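PDB 4EV1: anabena Tic22 from Anabaena sp., which probably acts as a Tic22-type chaperone in protein transport, perhaps at the thylakoids. Local coordinates for residues V19-E22 with K23-L27; Q91-Q94 with T95-D98; E112-G115 with A116-L120; N200-W203 with L204-V207; L209-P213 with E214-Y218. All coordinates share one frame; numbering follows the deposited sequence.

Contact 1: residues V19-E22 with K23-L27; sequences VTNE and KGLPL
Asn21 OD1 turns in toward the loop that follows and accepts from two backbone amides: Leu25 N at 3.0 Å in a well-formed bond, and Lys23 N at 2.9 Å in a weak, bent one. The Leu25 amide comes from above the plane of the side-chain carbonyl. Holding CG between the backbone N and the carbonyl carbon (chi1 70°) brings the side chain across to the loop, where Leu25 CB packs 3.5 Å from OD1; the small carboxamide of asparagine suits this place because it reaches these amides without a longer chain. The backbone oxygen of Asn21 is also shared. Gly24 N donates to it at 3.1 Å from above the carbonyl plane, closing a type I turn, while Thr20 OG1 uses an in-plane lone pair at 2.7 Å. Glycine fits position 24 because, at its positive phi of 82°, a CB would collide with the carbonyl oxygen of the residue before it. Beyond the turn, Asn21 N donates to Leu25 O at 2.9 Å, and Leu27 N to Val19 O at 2.8 Å in an almost straight bond. Val19 and Leu27 lie side by side, both reaching Phe57 of helix 51-63, and Thr20 OG1 also bonds Thr81 on strand 79-84. The pattern is a hairpin-like turn, with one antiparallel bridge between Thr20 and Pro26, whose type I turn is followed by a G1 beta bulge at Gly24.

Contact 2: residues Q91-Q94 with T95-D98; sequences QLQQ and TKKD
The Gln93 carboxamide is met on two sides: Lys96 NZ stands above the amide plane next to OE1, and NE2 donates to Glu4. The modelled NZ to OE1 distance of 2.5 Å is too short to be trusted in detail, though a bond between the two groups is plausible, since the flexible lysine chain runs alongside the bent glutamine. The amide of Gln91 holds a water through NE2 at 2.8 Å, and that water donates in turn to Thr95 OG1 at 3.2 Å. Thr95 OG1 itself donates to Gln91 O at 2.8 Å, from above the carbonyl plane. Its place between the backbone N and the carbonyl carbon (chi1 59°) turns it back toward the helix, and CG2 settles against Gln91 CG. The same oxygen also receives a weak bond from Thr95 N, 2.9 Å away. An alanine here would lack the hydroxyl and would probably leave Gln91 O with weak amide bonds and the bridging water without its second anchor. Lys96 CG covers Leu92 O at 3.4 Å. Another water links Gln94 O to Lys97 N. This is a helix C-terminus, where a threonine hydroxyl bonds the carbonyl four residues back and a type I turn from Thr95 to Asp98 leads the chain away.

Contact 3: residues E112-G115 with A116-L120; sequences EIKG and AMDLL. With EDO (1,2-ethanediol), chain F.
Lys114 swings CG anti to its own backbone nitrogen (chi1 -164°) and then bends at the last torsion, which carries NZ along the helix to the carboxylate of Asp118, one turn on. Asp118 places CG anti to its carbonyl carbon (chi1 -69°), pointing the acid back toward the lysine. The result is a long salt bridge, NZ to OD2 at 3.5 Å, weak as a hydrogen bond and on the outer side of the helix. The same carboxylate sits 3.4 Å from Lys114 O through OD2, two acceptors whose mutual repulsion the ammonium probably eases. Next to this pair, Ile113 CG2 touches Met117 SD at 4.0 Å; these apolar side chains spread on toward Pro108, Phe130 and Val127 in the surrounding loops. The backbone runs in regular helical bonds, such as Met117 N to Ile113 O at 3.1 Å and Leu119 N to Gly115 O at 3.1 Å. Ala116 and Leu119 turn the small and apolar face to strands 134-139 and 183-188. Glu112 is buried, yet its carboxylate is satisfied by Lys165 N at OE1 and Ser164 OG at OE2; an ethanediol, probably from the crystallisation liquor, also lies there, modelled doubtfully close. The chemistry is thus divided: a long, weak ion pair on the exposed side, and inside a carboxylate likely to stay charged because backbone and hydroxyl donors grip it.

Contact 4: residues N200-W203 with L204-V207; sequences NDTW and LNQV
Trp203 and Leu204 meet within a short 3-10 helix, residues 202-206, that leads into strand 207-210. Its hydrogen bonds join each amide to the carbonyl three residues back. Leu204 N reaches Asp201 O at 3.3 Å, Asn205 N reaches Thr202 O at 3.2 Å, and Gln206 N reaches Trp203 O at 2.8 Å; all three donors stand above the carbonyl plane, in keeping with the tighter 3-10 winding. Val207 N to Leu204 O, at 3.2 Å, repeats the step where the strand begins. Apolar contact follows from the tryptophan torsion: with CG between the backbone N and the carbonyl carbon (chi1 74°), the indole lies back along the turn. Leu204 N sits over the pyrrole end of one face. Leucine suits the place because its branched end reaches the ring while CD1 of Leu204 extends to Asp201 CB at 4.3 Å. Val207 CG2 comes obliquely to Trp203 CZ3 at 4.4 Å, adding a looser apolar contact. The aliphatic CB of Gln206 lies 3.2 Å from Trp203 O, and the side chain rests on Val159 of strand 156-162. Lys10 fastens the turn to the rest of the chain, its NZ bonding the carbonyls of Asn205 and Val207, while the indole also rests on Tyr146 and Val159. The interaction over the ring is a CH-pi contact: Leu204 CD2 lies 3.9 Å from the centroid of the six-membered ring of Trp203, 20° off its normal.

Contact 5: residues L209-P213 with E214-Y218; sequences LVPSP and ESREY. With EDO (1,2-ethanediol), chain G.
Arg216 bends back over the start of its own helix, and its guanidinium donates through NH1 to Pro211 O at 2.9 Å, five residues earlier. The oxygen lies at the guanidinium's edge, somewhat tilted from its plane, while the donor lies in the carbonyl plane. A bend at the third torsion (chi3 -53°) brings the group round, and one of its faces lies against Pro213, whose CA is 3.7 Å from CZ. The aliphatic part of the arginine touches Pro211, CG to CG at 3.9 Å. NH1 also forms a salt bridge with Asp167, so the charge is shared between a carboxylate and a carbonyl. A leucine in its place would lack the guanidinium and would probably leave Asp167 without its mate and Pro211 O without this donor. The helix start is capped by Ser212, the N-cap residue, whose OG accepts from Ser215 N at 3.1 Å; serine is short enough to turn its oxygen onto this first-turn amide, which lacks a preceding helical turn to supply a carbonyl. Pro213 follows well at the first helical position, since no backbone donor is needed there. Regular bonds then begin, with Arg216 N to Ser212 O at 3.0 Å and Glu217 N to Pro213 O at 3.0 Å. An ethanediol is modelled near Glu214 OE1, but its overlap with Ser212 OG makes it doubtful. The junction links strand 207-210, whose Val210 is backbone-bonded to Leu161 and Leu163, to helix 213-220; Pro213 rests on helix 165-175, and Ser215 OG bonds Tyr17 on strand 15-20.

In the fold
All five contacts are local, each closing a turn or winding of the chain. Contact 2 is a surface contact, rich in water and flexible side chains; the others are partly buried. The centre of contact 5 lies nearest the chain centre, about 11 Å away, but contact 3 has the larger share of buried residues. The arginine of contact 5 serves both the carbonyl of Pro211 and the acid Asp167. Contacts 4 and 5 adjoin in sequence and hold the two ends of strand 207-210, by 3-10 winding and helix capping respectively. Contact 1 turns strand 15-20, which contact 5 also touches. Contact 3 alone lies wholly within a helix, across the chain's centre from contact 1.

Contact 1: residues V19-E22 with K23-L27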
loop_
_atom_site.group_PDB
_atom_site.type_symbol
_atom_site.label_atom_id
_atom_site.label_comp_id
_atom_site.label_asym_id
_atom_site.label_seq_id
_atom_site.Cartn_x
_atom_site.Cartn_y
_atom_site.Cartn_z
ATOM N N VAL A 19 -7.656 2.380 -11.553
ATOM C CA VAL A 19 -8.073 2.461 -12.948
ATOM C C VAL A 19 -9.421 3.163 -13.000
ATOM O O VAL A 19 -10.445 2.674 -12.449
ATOM C CB VAL A 19 -8.133 1.090 -13.628
ATOM C CG1 VAL A 19 -8.731 1.223 -15.061
ATOM C CG2 VAL A 19 -6.771 0.462 -13.700
ATOM N N THR A 20 -9.436 4.313 -13.663
ATOM C CA THR A 20 -10.592 5.234 -13.592
ATOM C C THR A 20 -10.957 5.811 -14.924
ATOM O O THR A 20 -10.169 5.687 -15.857
ATOM C CB THR A 20 -10.355 6.399 -12.633
ATOM O OG1 THR A 20 -9.500 7.375 -13.225
ATOM C CG2 THR A 20 -9.739 5.957 -11.301
ATOM N N ASN A 21 -12.126 6.456 -15.032
ATOM C CA ASN A 21 -12.398 7.278 -16.207
ATOM C C ASN A 21 -11.663 8.612 -16.070
ATOM O O ASN A 21 -10.868 8.825 -15.111
ATOM C CB ASN A 21 -13.930 7.433 -16.512
ATOM C CG ASN A 21 -14.662 8.276 -15.491
ATOM O OD1 ASN A 21 -14.061 8.862 -14.601
ATOM N ND2 ASN A 21 -15.972 8.358 -15.636
ATOM N N GLU A 22 -11.920 9.520 -16.994
ATOM C CA GLU A 22 -11.226 10.799 -17.013
ATOM C C GLU A 22 -11.641 11.713 -15.828
ATOM O O GLU A 22 -10.948 12.654 -15.509
ATOM C CB GLU A 22 -11.430 11.501 -18.366
ATOM C CG GLU A 22 -12.777 12.234 -18.499
ATOM C CD GLU A 22 -14.007 11.346 -18.770
ATOM O OE1 GLU A 22 -13.906 10.081 -18.785
ATOM O OE2 GLU A 22 -15.099 11.957 -18.972
ATOM N N LYS A 23 -12.773 11.432 -15.184
ATOM C CA LYS A 23 -13.166 12.152 -13.952
ATOM C C LYS A 23 -12.826 11.423 -12.646
ATOM O O LYS A 23 -13.254 11.824 -11.558
ATOM C CB LYS A 23 -14.656 12.480 -14.021
ATOM C CG LYS A 23 -15.008 13.330 -15.289
ATOM C CD LYS A 23 -16.479 13.650 -15.390
ATOM C CE LYS A 23 -16.785 15.007 -14.745
ATOM N NZ LYS A 23 -18.218 15.411 -14.940
ATOM N N GLY A 24 -12.021 10.375 -12.708
ATOM C CA GLY A 24 -11.625 9.677 -11.482
ATOM C C GLY A 24 -12.585 8.647 -10.889
ATOM O O GLY A 24 -12.362 8.152 -9.783
ATOM N N LEU A 25 -13.618 8.301 -11.636
ATOM C CA LEU A 25 -14.594 7.288 -11.213
ATOM C C LEU A 25 -13.938 5.938 -11.465
ATOM O O LEU A 25 -13.547 5.666 -12.577
ATOM C CB LEU A 25 -15.871 7.437 -12.032
ATOM C CG LEU A 25 -17.126 6.604 -11.739
ATOM C CD1 LEU A 25 -17.407 6.405 -10.242
ATOM C CD2 LEU A 25 -18.382 7.251 -12.449
ATOM N N PRO A 26 -13.779 5.116 -10.434
ATOM C CA PRO A 26 -13.070 3.837 -10.599
ATOM C C PRO A 26 -13.838 2.797 -11.399
ATOM O O PRO A 26 -15.060 2.698 -11.255
ATOM C CB PRO A 26 -12.893 3.346 -9.151
ATOM C CG PRO A 26 -12.944 4.561 -8.365
ATOM C CD PRO A 26 -13.951 5.443 -9.015
ATOM N N LEU A 27 -13.128 2.041 -12.221
ATOM C CA LEU A 27 -13.701 0.924 -12.943
ATOM C C LEU A 27 -13.963 -0.146 -11.889
ATOM O O LEU A 27 -13.050 -0.519 -11.149
ATOM C CB LEU A 27 -12.715 0.375 -13.954
ATOM C CG LEU A 27 -13.161 -0.862 -14.732
ATOM C CD1 LEU A 27 -14.390 -0.569 -15.624
ATOM C CD2 LEU A 27 -11.994 -1.364 -15.546
#

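Contact 2: residues Q91-Q94 with T95-D98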
loop_
_atom_site.group_PDB
_atom_site.type_symbol
_atom_site.label_atom_id
_atom_site.label_comp_id
_atom_site.label_asym_id
_atom_site.label_seq_id
_atom_site.Cartn_x
_atom_site.Cartn_y
_atom_site.Cartn_z
ATOM N N GLN A 91 -12.269 6.652 3.496
ATOM C CA GLN A 91 -13.497 6.355 2.807
ATOM C C GLN A 91 -14.087 5.006 3.273
ATOM O O GLN A 91 -15.304 4.886 3.512
ATOM C CB GLN A 91 -13.297 6.368 1.305
ATOM C CG GLN A 91 -14.575 6.046 0.578
ATOM C CD GLN A 91 -14.527 6.243 -0.903
ATOM O OE1 GLN A 91 -14.028 7.250 -1.401
ATOM N NE2 GLN A 91 -15.077 5.278 -1.629
ATOM N N LEU A 92 -13.243 3.993 3.397
ATOM C CA LEU A 92 -13.723 2.675 3.851
ATOM C C LEU A 92 -14.280 2.764 5.280
ATOM O O LEU A 92 -15.303 2.144 5.571
ATOM C CB LEU A 92 -12.645 1.595 3.731
ATOM C CG LEU A 92 -12.285 1.166 2.309
ATOM C CD1 LEU A 92 -10.965 0.356 2.311
ATOM C CD2 LEU A 92 -13.454 0.362 1.695
ATOM N N GLN A 93 -13.654 3.569 6.137
ATOM C CA GLN A 93 -14.135 3.728 7.516
ATOM C C GLN A 93 -15.487 4.473 7.549
ATOM O O GLN A 93 -16.380 4.096 8.326
ATOM C CB GLN A 93 -13.095 4.432 8.411
ATOM C CG GLN A 93 -11.797 3.648 8.649
ATOM C CD GLN A 93 -12.003 2.455 9.579
ATOM O OE1 GLN A 93 -12.419 1.370 9.142
ATOM N NE2 GLN A 93 -11.738 2.658 10.873
ATOM N N GLN A 94 -15.674 5.431 6.645
ATOM C CA GLN A 94 -16.876 6.295 6.619
ATOM C C GLN A 94 -18.044 5.757 5.790
ATOM O O GLN A 94 -19.168 6.289 5.846
ATOM C CB GLN A 94 -16.485 7.699 6.112
ATOM C CG GLN A 94 -15.553 8.417 7.043
ATOM C CD GLN A 94 -15.004 9.710 6.465
ATOM O OE1 GLN A 94 -15.086 9.959 5.262
ATOM N NE2 GLN A 94 -14.408 10.528 7.322
ATOM N N THR A 95 -17.813 4.709 5.004
ATOM C CA THR A 95 -18.904 4.125 4.222
ATOM C C THR A 95 -19.345 2.714 4.695
ATOM O O THR A 95 -20.158 2.095 4.026
ATOM C CB THR A 95 -18.545 4.064 2.739
ATOM O OG1 THR A 95 -17.361 3.272 2.582
ATOM C CG2 THR A 95 -18.328 5.497 2.156
ATOM N N LYS A 96 -18.817 2.236 5.817
ATOM C CA LYS A 96 -19.142 0.903 6.397
ATOM C C LYS A 96 -20.621 0.528 6.481
ATOM O O LYS A 96 -20.947 -0.649 6.402
ATOM C CB LYS A 96 -18.604 0.800 7.821
ATOM C CG LYS A 96 -17.117 0.532 7.910
ATOM C CD LYS A 96 -16.772 -0.194 9.213
ATOM C CE LYS A 96 -15.256 -0.399 9.318
ATOM N NZ LYS A 96 -14.575 0.689 10.104
ATOM N N LYS A 97 -21.492 1.516 6.689
ATOM C CA LYS A 97 -22.944 1.288 6.809
ATOM C C LYS A 97 -23.688 1.325 5.478
ATOM O O LYS A 97 -24.871 0.964 5.423
ATOM C CB LYS A 97 -23.596 2.359 7.680
ATOM C CG LYS A 97 -22.867 2.729 8.953
ATOM C CD LYS A 97 -23.804 3.488 9.890
ATOM C CE LYS A 97 -23.222 4.846 10.276
ATOM N NZ LYS A 97 -23.431 5.197 11.719
ATOM N N ASP A 98 -23.054 1.820 4.420
ATOM C CA ASP A 98 -23.735 1.906 3.125
ATOM C C ASP A 98 -23.533 0.511 2.552
ATOM O O ASP A 98 -22.400 0.048 2.456
ATOM C CB ASP A 98 -23.148 3.035 2.279
ATOM C CG ASP A 98 -23.726 3.119 0.861
ATOM O OD1 ASP A 98 -24.791 2.524 0.535
ATOM O OD2 ASP A 98 -23.082 3.830 0.043
HETATM O O HOH W 1 -15.972 3.033 -0.294
HETATM O O HOH W 2 -21.615 4.714 6.340
#

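Contact 3: residues E112-G115 with A116-L120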
loop_
_atom_site.group_PDB
_atom_site.type_symbol
_atom_site.label_atom_id
_atom_site.label_comp_id
_atom_site.label_asym_id
_atom_site.label_seq_id
_atom_site.Cartn_x
_atom_site.Cartn_y
_atom_site.Cartn_z
ATOM N N GLU A 112 7.924 -7.503 -4.785
ATOM C CA GLU A 112 7.909 -7.355 -3.323
ATOM C C GLU A 112 7.286 -8.562 -2.639
ATOM O O GLU A 112 7.675 -8.921 -1.533
ATOM C CB GLU A 112 7.135 -6.121 -2.919
ATOM C CG GLU A 112 7.606 -4.866 -3.574
ATOM C CD GLU A 112 9.079 -4.554 -3.410
ATOM O OE1 GLU A 112 9.750 -5.096 -2.506
ATOM O OE2 GLU A 112 9.582 -3.696 -4.171
ATOM N N ILE A 113 6.318 -9.198 -3.280
ATOM C CA ILE A 113 5.863 -10.494 -2.775
ATOM C C ILE A 113 7.030 -11.510 -2.749
ATOM O O ILE A 113 7.278 -12.152 -1.727
ATOM C CB ILE A 113 4.700 -11.058 -3.604
ATOM C CG1 ILE A 113 3.469 -10.144 -3.500
ATOM C CG2 ILE A 113 4.370 -12.479 -3.135
ATOM C CD1 ILE A 113 2.845 -10.171 -2.169
ATOM N N LYS A 114 7.748 -11.617 -3.862
ATOM C CA LYS A 114 8.902 -12.539 -3.977
ATOM C C LYS A 114 9.926 -12.218 -2.909
ATOM O O LYS A 114 10.386 -13.115 -2.196
ATOM C CB LYS A 114 9.576 -12.450 -5.358
ATOM C CG LYS A 114 10.509 -13.655 -5.668
ATOM C CD LYS A 114 11.482 -13.341 -6.804
ATOM C CE LYS A 114 12.428 -14.509 -7.075
ATOM N NZ LYS A 114 12.765 -15.278 -5.830
ATOM N N GLY A 115 10.259 -10.928 -2.782
ATOM C CA GLY A 115 11.190 -10.460 -1.761
ATOM C C GLY A 115 10.767 -10.815 -0.361
ATOM O O GLY A 115 11.617 -11.165 0.477
ATOM N N ALA A 116 9.453 -10.725 -0.095
ATOM C CA ALA A 116 8.895 -11.006 1.228
ATOM C C ALA A 116 9.061 -12.482 1.603
ATOM O O ALA A 116 9.441 -12.806 2.718
ATOM C CB ALA A 116 7.415 -10.644 1.277
ATOM N N MET A 117 8.717 -13.365 0.679
ATOM C CA MET A 117 8.883 -14.806 0.887
ATOM C C MET A 117 10.353 -15.217 1.103
ATOM O O MET A 117 10.648 -16.009 1.996
ATOM C CB MET A 117 8.265 -15.550 -0.299
ATOM C CG MET A 117 6.749 -15.506 -0.273
ATOM S SD MET A 117 6.142 -15.854 -1.910
ATOM C CE MET A 117 4.663 -16.799 -1.625
ATOM N N ASP A 118 11.266 -14.655 0.309
ATOM C CA ASP A 118 12.716 -14.884 0.475
ATOM C C ASP A 118 13.172 -14.539 1.894
ATOM O O ASP A 118 13.819 -15.343 2.572
ATOM C CB ASP A 118 13.513 -14.023 -0.517
ATOM C CG ASP A 118 13.336 -14.464 -1.969
ATOM O OD1 ASP A 118 12.846 -15.590 -2.203
ATOM O OD2 ASP A 118 13.694 -13.683 -2.881
ATOM N N LEU A 119 12.823 -13.340 2.347
ATOM C CA LEU A 119 13.149 -12.918 3.719
ATOM C C LEU A 119 12.514 -13.823 4.791
ATOM O O LEU A 119 13.144 -14.108 5.819
ATOM C CB LEU A 119 12.790 -11.446 3.955
ATOM C CG LEU A 119 13.697 -10.392 3.322
ATOM C CD1 LEU A 119 13.030 -9.026 3.361
ATOM C CD2 LEU A 119 15.047 -10.338 4.031
ATOM N N LEU A 120 11.299 -14.305 4.544
ATOM C CA LEU A 120 10.624 -15.173 5.514
ATOM C C LEU A 120 11.398 -16.502 5.677
ATOM O O LEU A 120 11.606 -16.953 6.803
ATOM C CB LEU A 120 9.144 -15.394 5.150
ATOM C CG LEU A 120 8.195 -14.200 5.410
ATOM C CD1 LEU A 120 6.846 -14.441 4.753
ATOM C CD2 LEU A 120 8.019 -13.891 6.901
HETATM C C1 EDO F . 6.312 -1.469 -3.507
HETATM O O1 EDO F . 5.043 -0.875 -3.729
HETATM C C2 EDO F . 7.269 -1.131 -4.638
HETATM O O2 EDO F . 8.032 -2.179 -5.164
#

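Contact 4: residues N200-W203 with L204-V207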
loop_
_atom_site.group_PDB
_atom_site.type_symbol
_atom_site.label_atom_id
_atom_site.label_comp_id
_atom_site.label_asym_id
_atom_site.label_seq_id
_atom_site.Cartn_x
_atom_site.Cartn_y
_atom_site.Cartn_z
ATOM N N ASN A 200 -1.321 2.588 22.518
ATOM C CA ASN A 200 -1.073 3.950 23.046
ATOM C C ASN A 200 0.426 4.333 23.007
ATOM O O ASN A 200 0.788 5.512 23.150
ATOM C CB ASN A 200 -1.598 4.096 24.496
ATOM C CG ASN A 200 -3.058 4.586 24.576
ATOM O OD1 ASN A 200 -3.545 5.306 23.708
ATOM N ND2 ASN A 200 -3.751 4.204 25.655
ATOM N N ASP A 201 1.280 3.334 22.825
ATOM C CA ASP A 201 2.745 3.513 22.796
ATOM C C ASP A 201 3.115 4.744 21.951
ATOM O O ASP A 201 2.878 4.790 20.740
ATOM C CB ASP A 201 3.423 2.228 22.290
ATOM C CG ASP A 201 2.879 0.949 22.978
ATOM O OD1 ASP A 201 1.958 1.063 23.806
ATOM O OD2 ASP A 201 3.345 -0.173 22.707
ATOM N N THR A 202 3.669 5.748 22.616
ATOM C CA THR A 202 3.878 7.076 22.031
ATOM C C THR A 202 4.904 7.095 20.868
ATOM O O THR A 202 4.810 7.917 19.940
ATOM C CB THR A 202 4.320 8.080 23.133
ATOM O OG1 THR A 202 4.350 9.408 22.601
ATOM C CG2 THR A 202 5.690 7.740 23.648
ATOM N N TRP A 203 5.862 6.174 20.897
ATOM C CA TRP A 203 6.886 6.148 19.861
ATOM C C TRP A 203 6.305 5.893 18.464
ATOM O O TRP A 203 6.955 6.206 17.501
ATOM C CB TRP A 203 7.996 5.136 20.159
ATOM C CG TRP A 203 7.596 3.711 19.958
ATOM C CD1 TRP A 203 6.882 2.942 20.817
ATOM C CD2 TRP A 203 7.867 2.889 18.808
ATOM N NE1 TRP A 203 6.712 1.681 20.295
ATOM C CE2 TRP A 203 7.297 1.628 19.059
ATOM C CE3 TRP A 203 8.559 3.092 17.606
ATOM C CZ2 TRP A 203 7.377 0.576 18.154
ATOM C CZ3 TRP A 203 8.628 2.043 16.688
ATOM C CH2 TRP A 203 8.040 0.803 16.970
ATOM N N LEU A 204 5.086 5.345 18.374
ATOM C CA LEU A 204 4.447 5.065 17.055
ATOM C C LEU A 204 4.178 6.315 16.221
ATOM O O LEU A 204 4.022 6.226 14.988
ATOM C CB LEU A 204 3.169 4.252 17.235
ATOM C CG LEU A 204 3.377 2.884 17.883
ATOM C CD1 LEU A 204 2.046 2.235 18.239
ATOM C CD2 LEU A 204 4.189 1.972 16.968
ATOM N N ASN A 205 4.143 7.473 16.883
ATOM C CA ASN A 205 4.226 8.767 16.208
ATOM C C ASN A 205 5.409 8.885 15.240
ATOM O O ASN A 205 5.353 9.659 14.291
ATOM C CB ASN A 205 4.385 9.890 17.235
ATOM C CG ASN A 205 3.109 10.191 17.965
ATOM O OD1 ASN A 205 3.100 10.307 19.200
ATOM N ND2 ASN A 205 2.016 10.321 17.218
ATOM N N GLN A 206 6.491 8.157 15.516
ATOM C CA GLN A 206 7.675 8.196 14.648
ATOM C C GLN A 206 7.534 7.354 13.367
ATOM O O GLN A 206 8.361 7.485 12.461
ATOM C CB GLN A 206 8.910 7.670 15.381
ATOM C CG GLN A 206 9.291 8.467 16.616
ATOM C CD GLN A 206 10.283 7.710 17.460
ATOM O OE1 GLN A 206 11.293 7.199 16.952
ATOM N NE2 GLN A 206 9.999 7.619 18.755
ATOM N N VAL A 207 6.711 6.483 13.237
ATOM C CA VAL A 207 6.506 5.556 12.143
ATOM C C VAL A 207 6.056 6.332 10.923
ATOM O O VAL A 207 5.174 7.197 11.010
ATOM C CB VAL A 207 5.466 4.474 12.485
ATOM C CG1 VAL A 207 5.191 3.597 11.273
ATOM C CG2 VAL A 207 5.937 3.635 13.663
#

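Contact 5: residues L209-P213 with E214-Y218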
loop_
_atom_site.group_PDB
_atom_site.type_symbol
_atom_site.label_atom_id
_atom_site.label_comp_id
_atom_site.label_asym_id
_atom_site.label_seq_id
_atom_site.Cartn_x
_atom_site.Cartn_y
_atom_site.Cartn_z
ATOM N N LEU A 209 5.496 5.615 6.567
ATOM C CA LEU A 209 5.438 4.674 5.456
ATOM C C LEU A 209 6.180 5.262 4.279
ATOM O O LEU A 209 5.921 6.387 3.906
ATOM C CB LEU A 209 3.990 4.412 5.022
ATOM C CG LEU A 209 3.246 3.504 5.997
ATOM C CD1 LEU A 209 2.812 4.259 7.215
ATOM C CD2 LEU A 209 2.056 2.854 5.271
ATOM N N VAL A 210 7.092 4.490 3.698
ATOM C CA VAL A 210 7.918 4.972 2.598
ATOM C C VAL A 210 7.509 4.187 1.333
ATOM O O VAL A 210 7.739 2.975 1.236
ATOM C CB VAL A 210 9.433 4.794 2.893
ATOM C CG1 VAL A 210 10.265 5.312 1.741
ATOM C CG2 VAL A 210 9.841 5.525 4.219
ATOM N N PRO A 211 6.847 4.859 0.377
ATOM C CA PRO A 211 6.505 4.135 -0.837
ATOM C C PRO A 211 7.698 3.804 -1.736
ATOM O O PRO A 211 8.823 4.153 -1.455
ATOM C CB PRO A 211 5.553 5.081 -1.530
ATOM C CG PRO A 211 6.041 6.445 -1.116
ATOM C CD PRO A 211 6.546 6.300 0.274
ATOM N N SER A 212 7.433 3.104 -2.820
ATOM C CA SER A 212 8.469 2.564 -3.679
ATOM C C SER A 212 9.237 3.689 -4.377
ATOM O O SER A 212 8.755 4.818 -4.404
ATOM C CB SER A 212 7.799 1.744 -4.753
ATOM O OG SER A 212 7.071 2.633 -5.629
ATOM N N PRO A 213 10.449 3.404 -4.885
ATOM C CA PRO A 213 11.207 4.473 -5.554
ATOM C C PRO A 213 10.423 5.086 -6.720
ATOM O O PRO A 213 10.502 6.307 -6.950
ATOM C CB PRO A 213 12.469 3.764 -6.079
ATOM C CG PRO A 213 12.637 2.583 -5.253
ATOM C CD PRO A 213 11.243 2.166 -4.760
ATOM N N GLU A 214 9.701 4.241 -7.432
ATOM C CA GLU A 214 8.908 4.692 -8.567
ATOM C C GLU A 214 7.797 5.655 -8.151
ATOM O O GLU A 214 7.567 6.661 -8.814
ATOM C CB GLU A 214 8.321 3.511 -9.323
ATOM C CG GLU A 214 9.365 2.587 -9.962
ATOM C CD GLU A 214 10.093 1.591 -8.992
ATOM O OE1 GLU A 214 9.724 1.408 -7.807
ATOM O OE2 GLU A 214 11.075 0.957 -9.458
ATOM N N SER A 215 7.121 5.348 -7.045
ATOM C CA SER A 215 6.070 6.231 -6.512
ATOM C C SER A 215 6.654 7.546 -5.981
ATOM O O SER A 215 6.034 8.604 -6.092
ATOM C CB SER A 215 5.261 5.484 -5.436
ATOM O OG SER A 215 4.319 4.626 -6.064
ATOM N N ARG A 216 7.817 7.470 -5.329
ATOM C CA ARG A 216 8.457 8.682 -4.790
ATOM C C ARG A 216 8.805 9.638 -5.936
ATOM O O ARG A 216 8.538 10.835 -5.839
ATOM C CB ARG A 216 9.731 8.341 -4.003
ATOM C CG ARG A 216 9.442 7.625 -2.681
ATOM C CD ARG A 216 10.632 7.703 -1.769
ATOM N NE ARG A 216 11.896 7.227 -2.378
ATOM C CZ ARG A 216 12.336 5.967 -2.347
ATOM N NH1 ARG A 216 11.601 4.988 -1.818
ATOM N NH2 ARG A 216 13.527 5.659 -2.867
ATOM N N GLU A 217 9.375 9.083 -7.001
ATOM C CA GLU A 217 9.718 9.807 -8.222
ATOM C C GLU A 217 8.451 10.393 -8.875
ATOM O O GLU A 217 8.415 11.572 -9.173
ATOM C CB GLU A 217 10.425 8.870 -9.203
ATOM C CG GLU A 217 10.843 9.521 -10.559
ATOM C CD GLU A 217 11.518 8.542 -11.550
ATOM O OE1 GLU A 217 11.462 7.308 -11.364
ATOM O OE2 GLU A 217 12.074 9.023 -12.564
ATOM N N TYR A 218 7.415 9.580 -9.047
ATOM C CA TYR A 218 6.158 10.062 -9.613
ATOM C C TYR A 218 5.575 11.228 -8.826
ATOM O O TYR A 218 5.119 12.213 -9.415
ATOM C CB TYR A 218 5.133 8.942 -9.682
ATOM C CG TYR A 218 3.806 9.386 -10.210
ATOM C CD1 TYR A 218 3.668 9.713 -11.554
ATOM C CD2 TYR A 218 2.706 9.514 -9.374
ATOM C CE1 TYR A 218 2.487 10.135 -12.053
ATOM C CE2 TYR A 218 1.482 9.953 -9.879
ATOM C CZ TYR A 218 1.385 10.251 -11.212
ATOM O OH TYR A 218 0.225 10.708 -11.758
HETATM C C1 EDO G . 6.592 0.311 -8.534
HETATM O O1 EDO G . 7.384 -0.636 -7.835
HETATM C C2 EDO G . 6.240 1.379 -7.506
HETATM O O2 EDO G . 5.073 1.131 -6.703
#